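Local coordinates for protein epoxide hydrolase (Aspergillus niger, PDB 3G02) that probably hydrolyses epoxides to vicinal diols, as an alpha/beta-hydrolase-fold enzyme altered by directed evolution for enantioselectivity, at residues V146-P151 / D175-D180; A101-R106 / L181-G186; F376-L379 / E384-T387. The protein carries 9 engineered substitutions. One frame throughout, in Å; residues are numbered along the deposited sequence.

Interaction 1: residues V146-P151 / D175-D180; sequences VVPSLP and DQLMKD
In the central sheet of the alpha/beta hydrolase fold, strand 143-148 is covered on one side by helix 167-180, and Val146 and Pro148 of the strand meet Leu177 and Met178 of the helix. The strand segment 146-148 and the helix segment 175-180 run roughly antiparallel, at 141°, with their axes 10.6 Å apart at closest approach. Leu177 carries much of the contact through one methyl: CD2 lies 3.7 Å from Pro148 CB and 4.1 Å from Val146 CG1. Leu177 has its CG trans to N (chi1 172°), which sends the side chain out to the strand, where it meets Val146 tip to tip. Met178 starts off along the helix flank instead, and the bends at chi2 and chi3 bring its sulfur round to the strand. There SD lies 4.1 Å from Val146 CB and equally near CG2, the two side chains running alongside one another and pointing opposite ways. Val146 is thus shared, its CG1 branch turned to Leu177 and its CG2 branch to Met178. Outside the two segments, Leu177 also packs on Thr90 and Ile92 of strand 87-92, and Met178 on Pro111 and Ala113 of strand 110-115, so the helix spans several strands. Polar groups keep off this interface: on the helix, Lys179 NZ forms a 2.8 Å salt bridge with Asp175 OD2, which it meets on that oxygen's syn lone pair, and Gln176 NE2 donates to Asp180 OD1. All four touching side chains are buried and meet only by apolar contacts, implying that helix and strand are joined here by dispersion and exclusion of water, without directional bonds.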
ATOM      1  N   VAL A 146     -22.297 -10.792  22.943  1.00 10.58           N
ATOM      2  CA  VAL A 146     -20.855 -10.955  23.104  1.00 10.10           C
ATOM      3  C   VAL A 146     -20.150 -10.302  21.918  1.00  9.57           C
ATOM      4  O   VAL A 146     -20.459 -10.603  20.764  1.00  9.40           O
ATOM      5  CB  VAL A 146     -20.465 -12.454  23.180  1.00  9.94           C
ATOM      6  CG1 VAL A 146     -18.964 -12.622  23.425  1.00 10.05           C
ATOM      7  CG2 VAL A 146     -21.266 -13.172  24.276  1.00 11.14           C
ATOM      8  N   VAL A 147     -19.218  -9.404  22.225  1.00  9.17           N
ATOM      9  CA  VAL A 147     -18.485  -8.646  21.211  1.00  9.23           C
ATOM     10  C   VAL A 147     -16.983  -8.911  21.386  1.00  9.05           C
ATOM     11  O   VAL A 147     -16.299  -8.196  22.129  1.00  9.86           O
ATOM     12  CB  VAL A 147     -18.776  -7.129  21.304  1.00  9.10           C
ATOM     13  CG1 VAL A 147     -18.140  -6.400  20.132  1.00  9.69           C
ATOM     14  CG2 VAL A 147     -20.279  -6.862  21.326  1.00  9.45           C
ATOM     15  N   PRO A 148     -16.476  -9.958  20.707  1.00  9.25           N
ATOM     16  CA  PRO A 148     -15.071 -10.289  20.874  1.00  9.21           C
ATOM     17  C   PRO A 148     -14.138  -9.394  20.076  1.00  9.06           C
ATOM     18  O   PRO A 148     -14.507  -8.876  19.014  1.00  9.21           O
ATOM     19  CB  PRO A 148     -14.987 -11.725  20.350  1.00  9.44           C
ATOM     20  CG  PRO A 148     -16.054 -11.830  19.353  1.00  9.61           C
ATOM     21  CD  PRO A 148     -17.157 -10.890  19.791  1.00  9.35           C
ATOM     22  N   SER A 149     -12.929  -9.224  20.592  1.00  8.79           N
ATOM     23  CA  SER A 149     -11.848  -8.686  19.792  1.00  8.44           C
ATOM     24  C   SER A 149     -11.214  -9.876  19.099  1.00  8.66           C
ATOM     25  O   SER A 149     -10.718 -10.800  19.755  1.00  8.76           O
ATOM     26  CB  SER A 149     -10.828  -7.964  20.664  1.00  8.52           C
ATOM     27  OG  SER A 149     -11.362  -6.757  21.177  1.00  8.06           O
ATOM     28  N   LEU A 150     -11.255  -9.877  17.774  1.00  8.54           N
ATOM     29  CA  LEU A 150     -10.678 -10.975  17.012  1.00  8.95           C
ATOM     30  C   LEU A 150      -9.177 -11.039  17.274  1.00  8.96           C
ATOM     31  O   LEU A 150      -8.557 -10.024  17.594  1.00  8.68           O
ATOM     32  CB  LEU A 150     -10.959 -10.804  15.512  1.00  9.22           C
ATOM     33  CG  LEU A 150     -12.411 -10.922  15.034  1.00 10.05           C
ATOM     34  CD1 LEU A 150     -12.507 -10.616  13.553  1.00 10.32           C
ATOM     35  CD2 LEU A 150     -12.995 -12.311  15.318  1.00 11.32           C
ATOM     36  N   PRO A 151      -8.589 -12.244  17.173  1.00  8.75           N
ATOM     37  CA  PRO A 151      -7.136 -12.370  17.283  1.00  8.58           C
ATOM     38  C   PRO A 151      -6.405 -11.278  16.498  1.00  8.21           C
ATOM     39  O   PRO A 151      -6.733 -11.022  15.330  1.00  7.72           O
ATOM     40  CB  PRO A 151      -6.872 -13.745  16.679  1.00  8.90           C
ATOM     41  CG  PRO A 151      -8.094 -14.539  17.074  1.00  8.83           C
ATOM     42  CD  PRO A 151      -9.243 -13.551  16.973  1.00  9.05           C
ATOM     43  N   ASP A 175     -15.871 -19.673  18.098  1.00 12.82           N
ATOM     44  CA  ASP A 175     -16.695 -20.808  18.516  1.00 13.22           C
ATOM     45  C   ASP A 175     -16.311 -21.282  19.920  1.00 13.52           C
ATOM     46  O   ASP A 175     -17.184 -21.552  20.750  1.00 13.65           O
ATOM     47  CB  ASP A 175     -16.587 -21.955  17.509  1.00 13.45           C
ATOM     48  CG  ASP A 175     -17.329 -23.204  17.958  1.00 14.14           C
ATOM     49  OD1 ASP A 175     -18.577 -23.223  17.891  1.00 15.70           O
ATOM     50  OD2 ASP A 175     -16.649 -24.172  18.357  1.00 15.39           O
ATOM     51  N   GLN A 176     -15.008 -21.368  20.189  1.00 13.68           N
ATOM     52  CA  GLN A 176     -14.529 -21.782  21.509  1.00 14.15           C
ATOM     53  C   GLN A 176     -14.940 -20.787  22.597  1.00 14.22           C
ATOM     54  O   GLN A 176     -15.327 -21.185  23.698  1.00 14.11           O
ATOM     55  CB  GLN A 176     -13.008 -21.986  21.510  1.00 14.36           C
ATOM     56  CG  GLN A 176     -12.478 -22.728  22.741  1.00 16.25           C
ATOM     57  CD  GLN A 176     -13.170 -24.066  22.973  1.00 18.15           C
ATOM     58  OE1 GLN A 176     -13.188 -24.932  22.096  1.00 20.70           O
ATOM     59  NE2 GLN A 176     -13.748 -24.237  24.158  1.00 20.03           N
ATOM     60  N   LEU A 177     -14.861 -19.496  22.286  1.00 13.67           N
ATOM     61  CA  LEU A 177     -15.284 -18.463  23.220  1.00 13.54           C
ATOM     62  C   LEU A 177     -16.749 -18.648  23.597  1.00 13.21           C
ATOM     63  O   LEU A 177     -17.092 -18.625  24.780  1.00 13.32           O
ATOM     64  CB  LEU A 177     -15.058 -17.067  22.627  1.00 13.26           C
ATOM     65  CG  LEU A 177     -15.621 -15.885  23.425  1.00 13.66           C
ATOM     66  CD1 LEU A 177     -14.944 -15.738  24.782  1.00 13.46           C
ATOM     67  CD2 LEU A 177     -15.495 -14.598  22.618  1.00 13.68           C
ATOM     68  N   MET A 178     -17.600 -18.835  22.590  1.00 13.28           N
ATOM     69  CA  MET A 178     -19.034 -19.005  22.825  1.00 13.46           C
ATOM     70  C   MET A 178     -19.323 -20.267  23.638  1.00 13.94           C
ATOM     71  O   MET A 178     -20.171 -20.249  24.529  1.00 14.14           O
ATOM     72  CB  MET A 178     -19.815 -18.992  21.508  1.00 13.49           C
ATOM     73  CG  MET A 178     -19.778 -17.644  20.774  1.00 13.39           C
ATOM     74  SD  MET A 178     -20.356 -16.271  21.789  1.00 13.00           S
ATOM     75  CE  MET A 178     -22.111 -16.284  21.431  1.00 13.12           C
ATOM     76  N   LYS A 179     -18.595 -21.345  23.352  1.00 14.34           N
ATOM     77  CA  LYS A 179     -18.726 -22.578  24.135  1.00 14.83           C
ATOM     78  C   LYS A 179     -18.287 -22.373  25.586  1.00 15.00           C
ATOM     79  O   LYS A 179     -18.970 -22.809  26.523  1.00 15.11           O
ATOM     80  CB  LYS A 179     -17.946 -23.720  23.482  1.00 14.95           C
ATOM     81  CG  LYS A 179     -18.624 -24.275  22.250  1.00 15.65           C
ATOM     82  CD  LYS A 179     -17.738 -25.248  21.493  1.00 17.45           C
ATOM     83  CE  LYS A 179     -18.514 -25.909  20.365  1.00 18.89           C
ATOM     84  NZ  LYS A 179     -17.623 -26.605  19.389  1.00 20.12           N
ATOM     85  N   ASP A 180     -17.155 -21.696  25.767  1.00 15.04           N
ATOM     86  CA  ASP A 180     -16.632 -21.369  27.094  1.00 15.35           C
ATOM     87  C   ASP A 180     -17.609 -20.552  27.933  1.00 15.29           C
ATOM     88  O   ASP A 180     -17.672 -20.712  29.155  1.00 15.18           O
ATOM     89  CB  ASP A 180     -15.308 -20.611  26.975  1.00 15.83           C
ATOM     90  CG  ASP A 180     -14.150 -21.504  26.574  1.00 17.01           C
ATOM     91  OD1 ASP A 180     -14.352 -22.725  26.397  1.00 18.24           O
ATOM     92  OD2 ASP A 180     -13.034 -20.971  26.420  1.00 19.64           O
TER

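Interaction 2: residues A101-R106 / L181-G186; sequences ALFSER and LGFGSG
Phe103 puts the far end of its ring against both Leu181 and Phe183. Its CZ lies 3.9 Å from Leu181 CD2 and 4.0 Å from Leu181 CD1, so the leucine presents both branches of its fork to one ring carbon. Leu181 keeps CG beside its backbone N (chi1 -70°), and from there both methyls reach Phe103 CZ. The two side chains cross at about a right angle, and the CD2 methyl comes in obliquely to the ring. Phe183 makes a different approach: its CZ meets Phe103 CE1 at 4.2 Å, each atom near the plane of the other ring, so the aromatics touch edge to edge. Phe103 has CG anti to its carbonyl carbon (chi1 -69°), which swings the ring back over its own strand; Ala101 CB then sits 3.5 Å above one face, offset toward the rim. The Phe183 ring in turn has the carbonyl oxygen Leu181 O over one face, 3.7 Å from the plane and also toward the rim. Phe103 stands just past the end of strand 95-102, while the other two belong to the loop that carries the chain from helix 167-180 to strand 187-191. That loop opens with a Schellman motif, in which Gly182 takes the positive phi (102°), and goes on in a type I turn from Phe183 to Gly186, closed by Gly186 N to Phe183 O at 3.0 Å. Ser104 OG accepts from Arg106 N, an ST turn. Val146 of the neighbouring strand 143-148 touches all three contact side chains, and the Phe103 ring also meets that of Phe9 near the N terminus.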
ATOM      1  N   ALA A 101     -19.286  -7.421  26.616  1.00 10.42           N
ATOM      2  CA  ALA A 101     -20.517  -8.201  26.658  1.00 10.77           C
ATOM      3  C   ALA A 101     -21.624  -7.532  27.445  1.00 10.77           C
ATOM      4  O   ALA A 101     -21.366  -6.796  28.391  1.00 11.42           O
ATOM      5  CB  ALA A 101     -20.252  -9.587  27.242  1.00 10.89           C
ATOM      6  N   LEU A 102     -22.858  -7.804  27.028  1.00 11.59           N
ATOM      7  CA  LEU A 102     -24.013  -7.630  27.896  1.00 12.05           C
ATOM      8  C   LEU A 102     -24.616  -9.011  28.076  1.00 12.58           C
ATOM      9  O   LEU A 102     -25.122  -9.601  27.123  1.00 12.40           O
ATOM     10  CB  LEU A 102     -25.051  -6.682  27.290  1.00 12.03           C
ATOM     11  CG  LEU A 102     -24.703  -5.197  27.157  1.00 12.16           C
ATOM     12  CD1 LEU A 102     -25.873  -4.477  26.498  1.00 12.30           C
ATOM     13  CD2 LEU A 102     -24.364  -4.546  28.492  1.00 12.33           C
ATOM     14  N   PHE A 103     -24.523  -9.532  29.297  1.00 13.48           N
ATOM     15  CA  PHE A 103     -25.113 -10.822  29.619  1.00 14.36           C
ATOM     16  C   PHE A 103     -26.480 -10.659  30.260  1.00 14.93           C
ATOM     17  O   PHE A 103     -26.656  -9.864  31.183  1.00 15.23           O
ATOM     18  CB  PHE A 103     -24.204 -11.627  30.550  1.00 14.24           C
ATOM     19  CG  PHE A 103     -22.930 -12.093  29.905  1.00 13.53           C
ATOM     20  CD1 PHE A 103     -22.956 -13.025  28.873  1.00 13.62           C
ATOM     21  CD2 PHE A 103     -21.705 -11.607  30.342  1.00 13.63           C
ATOM     22  CE1 PHE A 103     -21.773 -13.459  28.274  1.00 13.96           C
ATOM     23  CE2 PHE A 103     -20.517 -12.037  29.753  1.00 13.03           C
ATOM     24  CZ  PHE A 103     -20.554 -12.964  28.724  1.00 13.18           C
ATOM     25  N   SER A 104     -27.442 -11.416  29.753  1.00 16.00           N
ATOM     26  CA  SER A 104     -28.766 -11.462  30.349  1.00 17.22           C
ATOM     27  C   SER A 104     -28.758 -12.350  31.589  1.00 18.39           C
ATOM     28  O   SER A 104     -27.914 -13.242  31.720  1.00 18.35           O
ATOM     29  CB  SER A 104     -29.771 -11.991  29.335  1.00 17.12           C
ATOM     30  OG  SER A 104     -31.075 -12.052  29.891  1.00 17.09           O
ATOM     31  N   GLU A 105     -29.689 -12.087  32.502  1.00 19.43           N
ATOM     32  CA  GLU A 105     -29.914 -12.964  33.651  1.00 20.88           C
ATOM     33  C   GLU A 105     -30.986 -14.007  33.322  1.00 21.40           C
ATOM     34  O   GLU A 105     -31.273 -14.889  34.135  1.00 21.51           O
ATOM     35  CB  GLU A 105     -30.304 -12.154  34.891  1.00 20.65           C
ATOM     36  CG  GLU A 105     -29.138 -11.441  35.573  1.00 21.82           C
ATOM     37  CD  GLU A 105     -29.578 -10.485  36.674  1.00 21.91           C
ATOM     38  OE1 GLU A 105     -30.718 -10.616  37.176  1.00 24.11           O
ATOM     39  OE2 GLU A 105     -28.777  -9.599  37.046  1.00 24.23           O
ATOM     40  N   ARG A 106     -31.568 -13.902  32.126  1.00 22.22           N
ATOM     41  CA  ARG A 106     -32.571 -14.853  31.654  1.00 23.07           C
ATOM     42  C   ARG A 106     -31.931 -16.153  31.179  1.00 23.49           C
ATOM     43  O   ARG A 106     -30.921 -16.137  30.471  1.00 23.48           O
ATOM     44  CB  ARG A 106     -33.414 -14.260  30.521  1.00 23.21           C
ATOM     45  CG  ARG A 106     -34.294 -13.094  30.927  1.00 24.17           C
ATOM     46  CD  ARG A 106     -35.730 -13.282  30.442  1.00 26.81           C
ATOM     47  NE  ARG A 106     -35.875 -13.168  28.991  1.00 27.82           N
ATOM     48  CZ  ARG A 106     -36.966 -13.521  28.313  1.00 29.24           C
ATOM     49  NH1 ARG A 106     -38.022 -14.026  28.947  1.00 29.81           N
ATOM     50  NH2 ARG A 106     -37.004 -13.379  26.994  1.00 29.77           N
ATOM     51  N   LEU A 181     -18.360 -19.673  27.271  1.00 15.03           N
ATOM     52  CA  LEU A 181     -19.332 -18.818  27.948  1.00 15.10           C
ATOM     53  C   LEU A 181     -20.658 -19.534  28.195  1.00 15.45           C
ATOM     54  O   LEU A 181     -21.581 -18.952  28.771  1.00 15.80           O
ATOM     55  CB  LEU A 181     -19.553 -17.519  27.163  1.00 14.87           C
ATOM     56  CG  LEU A 181     -18.386 -16.529  27.153  1.00 14.27           C
ATOM     57  CD1 LEU A 181     -18.654 -15.412  26.154  1.00 12.99           C
ATOM     58  CD2 LEU A 181     -18.127 -15.962  28.541  1.00 14.24           C
ATOM     59  N   GLY A 182     -20.740 -20.789  27.749  1.00 15.69           N
ATOM     60  CA  GLY A 182     -21.886 -21.662  28.022  1.00 15.78           C
ATOM     61  C   GLY A 182     -22.873 -21.830  26.885  1.00 16.04           C
ATOM     62  O   GLY A 182     -24.011 -22.265  27.102  1.00 16.29           O
ATOM     63  N   PHE A 183     -22.450 -21.505  25.666  1.00 15.70           N
ATOM     64  CA  PHE A 183     -23.373 -21.486  24.536  1.00 15.91           C
ATOM     65  C   PHE A 183     -23.184 -22.634  23.538  1.00 16.17           C
ATOM     66  O   PHE A 183     -23.558 -22.521  22.371  1.00 16.18           O
ATOM     67  CB  PHE A 183     -23.327 -20.124  23.827  1.00 15.53           C
ATOM     68  CG  PHE A 183     -23.430 -18.944  24.758  1.00 15.13           C
ATOM     69  CD1 PHE A 183     -24.395 -18.903  25.770  1.00 14.77           C
ATOM     70  CD2 PHE A 183     -22.576 -17.857  24.607  1.00 14.35           C
ATOM     71  CE1 PHE A 183     -24.491 -17.802  26.620  1.00 14.35           C
ATOM     72  CE2 PHE A 183     -22.663 -16.750  25.450  1.00 14.41           C
ATOM     73  CZ  PHE A 183     -23.622 -16.720  26.458  1.00 14.97           C
ATOM     74  N   GLY A 184     -22.628 -23.747  24.018  1.00 16.84           N
ATOM     75  CA  GLY A 184     -22.457 -24.951  23.205  1.00 17.55           C
ATOM     76  C   GLY A 184     -23.742 -25.486  22.590  1.00 17.85           C
ATOM     77  O   GLY A 184     -23.713 -26.098  21.522  1.00 18.47           O
ATOM     78  N   SER A 185     -24.868 -25.247  23.262  1.00 18.06           N
ATOM     79  CA  SER A 185     -26.182 -25.676  22.778  1.00 18.28           C
ATOM     80  C   SER A 185     -26.700 -24.842  21.606  1.00 17.86           C
ATOM     81  O   SER A 185     -27.646 -25.245  20.928  1.00 18.40           O
ATOM     82  CB  SER A 185     -27.205 -25.673  23.916  1.00 18.31           C
ATOM     83  OG  SER A 185     -27.382 -24.373  24.450  1.00 19.73           O
ATOM     84  N   GLY A 186     -26.089 -23.681  21.374  1.00 17.48           N
ATOM     85  CA  GLY A 186     -26.449 -22.870  20.220  1.00 16.57           C
ATOM     86  C   GLY A 186     -26.206 -21.387  20.387  1.00 15.93           C
ATOM     87  O   GLY A 186     -26.440 -20.823  21.454  1.00 16.17           O
TER

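Interaction 3: residues F376-L379 / E384-T387; sequences FAAL and ELKT
Apolar contact joins Leu385 to Ala377 and Ala378, and one branch of the leucine does the touching. Its CD2 methyl lies 4.2 Å from Ala377 CB and 4.0 Å from Ala378 CB, reaching both small side chains at once. Leu385 holds CG anti to the backbone N (chi1 -169°), which carries the fork toward the alanine pair. The same methyl also rests against backbone: CD2 is 3.9 Å from Ala378 N and equally near Ala378 CA, so the approach comes close to the main chain of the first turn. Leu385 packs on Ile128 of helix 126-135 as well. The contact folds the short helix 377-380, which begins two residues after His375, the predicted catalytic histidine of this alpha/beta hydrolase, against the first turns of helix 382-396; the side chains of Ala377 and His375 are about 7 Å apart. Backbone bonding is slight: Phe376 is at the N-cap position of the first helix, and its O accepts a weak hydrogen bond from Leu379 N at 2.9 Å. Among the charged groups, Glu384 forms a salt bridge with Arg381 in the connection between the helices. Lys386 reaches helix 126-135, forming a salt bridge with Glu135 and a cation-pi contact with Phe132.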
ATOM      1  N   PHE A 376     -19.526   1.112   7.778  1.00 10.09           N
ATOM      2  CA  PHE A 376     -19.446   0.938   9.221  1.00 10.24           C
ATOM      3  C   PHE A 376     -20.850   0.941   9.833  1.00 10.57           C
ATOM      4  O   PHE A 376     -21.198   1.820  10.629  1.00 10.87           O
ATOM      5  CB  PHE A 376     -18.554   2.023   9.838  1.00 10.19           C
ATOM      6  CG  PHE A 376     -17.109   1.948   9.403  1.00  9.86           C
ATOM      7  CD1 PHE A 376     -16.233   1.063  10.021  1.00 10.97           C
ATOM      8  CD2 PHE A 376     -16.624   2.760   8.385  1.00 10.16           C
ATOM      9  CE1 PHE A 376     -14.899   0.978   9.624  1.00 11.15           C
ATOM     10  CE2 PHE A 376     -15.290   2.695   7.990  1.00  9.92           C
ATOM     11  CZ  PHE A 376     -14.426   1.802   8.613  1.00 10.40           C
ATOM     12  N   ALA A 377     -21.648  -0.059   9.463  1.00 10.75           N
ATOM     13  CA  ALA A 377     -23.070  -0.095   9.801  1.00 10.92           C
ATOM     14  C   ALA A 377     -23.367   0.055  11.292  1.00 11.06           C
ATOM     15  O   ALA A 377     -24.270   0.796  11.668  1.00 10.92           O
ATOM     16  CB  ALA A 377     -23.716  -1.352   9.255  1.00 11.27           C
ATOM     17  N   ALA A 378     -22.608  -0.642  12.133  1.00 11.65           N
ATOM     18  CA  ALA A 378     -22.810  -0.556  13.582  1.00 11.73           C
ATOM     19  C   ALA A 378     -22.562   0.852  14.128  1.00 11.88           C
ATOM     20  O   ALA A 378     -23.223   1.272  15.077  1.00 12.01           O
ATOM     21  CB  ALA A 378     -21.947  -1.581  14.310  1.00 11.89           C
ATOM     22  N   LEU A 379     -21.619   1.572  13.521  1.00 11.76           N
ATOM     23  CA  LEU A 379     -21.333   2.959  13.899  1.00 11.95           C
ATOM     24  C   LEU A 379     -22.290   3.958  13.265  1.00 11.61           C
ATOM     25  O   LEU A 379     -22.689   4.934  13.900  1.00 11.91           O
ATOM     26  CB  LEU A 379     -19.905   3.347  13.499  1.00 12.53           C
ATOM     27  CG  LEU A 379     -18.708   2.829  14.285  1.00 13.29           C
ATOM     28  CD1 LEU A 379     -17.442   3.428  13.705  1.00 14.17           C
ATOM     29  CD2 LEU A 379     -18.829   3.176  15.762  1.00 13.34           C
ATOM     30  N   GLU A 384     -30.801   0.808  13.016  1.00 12.02           N
ATOM     31  CA  GLU A 384     -31.229  -0.034  11.907  1.00 12.16           C
ATOM     32  C   GLU A 384     -30.643  -1.441  12.009  1.00 12.13           C
ATOM     33  O   GLU A 384     -31.358  -2.433  11.850  1.00 12.02           O
ATOM     34  CB  GLU A 384     -30.851   0.605  10.565  1.00 12.60           C
ATOM     35  CG  GLU A 384     -31.716   1.799  10.164  1.00 14.59           C
ATOM     36  CD  GLU A 384     -31.347   3.101  10.871  1.00 17.56           C
ATOM     37  OE1 GLU A 384     -30.293   3.177  11.548  1.00 17.67           O
ATOM     38  OE2 GLU A 384     -32.129   4.065  10.743  1.00 20.21           O
ATOM     39  N   LEU A 385     -29.345  -1.528  12.286  1.00 11.92           N
ATOM     40  CA  LEU A 385     -28.694  -2.828  12.391  1.00 11.86           C
ATOM     41  C   LEU A 385     -29.232  -3.626  13.583  1.00 11.86           C
ATOM     42  O   LEU A 385     -29.507  -4.823  13.460  1.00 11.98           O
ATOM     43  CB  LEU A 385     -27.168  -2.676  12.459  1.00 11.54           C
ATOM     44  CG  LEU A 385     -26.361  -3.978  12.317  1.00 11.69           C
ATOM     45  CD1 LEU A 385     -26.618  -4.663  10.967  1.00 12.33           C
ATOM     46  CD2 LEU A 385     -24.872  -3.735  12.524  1.00 12.09           C
ATOM     47  N   LYS A 386     -29.393  -2.953  14.722  1.00 11.65           N
ATOM     48  CA  LYS A 386     -29.983  -3.569  15.913  1.00 11.99           C
ATOM     49  C   LYS A 386     -31.392  -4.091  15.640  1.00 12.28           C
ATOM     50  O   LYS A 386     -31.723  -5.216  16.012  1.00 12.03           O
ATOM     51  CB  LYS A 386     -30.010  -2.575  17.076  1.00 12.16           C
ATOM     52  CG  LYS A 386     -30.757  -3.073  18.304  1.00 12.70           C
ATOM     53  CD  LYS A 386     -30.598  -2.118  19.461  1.00 13.25           C
ATOM     54  CE  LYS A 386     -31.619  -2.404  20.551  1.00 14.09           C
ATOM     55  NZ  LYS A 386     -33.005  -2.117  20.084  1.00 14.94           N
ATOM     56  N   THR A 387     -32.213  -3.265  15.000  1.00 12.62           N
ATOM     57  CA  THR A 387     -33.592  -3.636  14.687  1.00 12.93           C
ATOM     58  C   THR A 387     -33.643  -4.843  13.755  1.00 12.78           C
ATOM     59  O   THR A 387     -34.436  -5.763  13.972  1.00 12.84           O
ATOM     60  CB  THR A 387     -34.364  -2.435  14.099  1.00 12.90           C
ATOM     61  OG1 THR A 387     -34.480  -1.420  15.105  1.00 14.12           O
ATOM     62  CG2 THR A 387     -35.764  -2.835  13.632  1.00 14.44           C
TER

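How the interactions relate
Interactions 1 and 2 are direct neighbours, their centres 11 Å apart, and both segments of interaction 1 fall, in sequence, between the two segments of interaction 2. Val146 bridges them: its CG1 lies 3.9 Å from Leu181 CD1, and its CG2 is 4.0 Å from Phe183 CE2. Where the helix gives way to the loop, Met178 O and Phe183 N, 2.8 Å apart, form a probable hydrogen bond. Interaction 3 stands apart, with centres about 20 Å from interaction 1 and 22 Å from interaction 2, and touches neither. It alone lies near the predicted catalytic residues: the side chain of Ala377 is about 9 Å from that of Asp193, the predicted nucleophile.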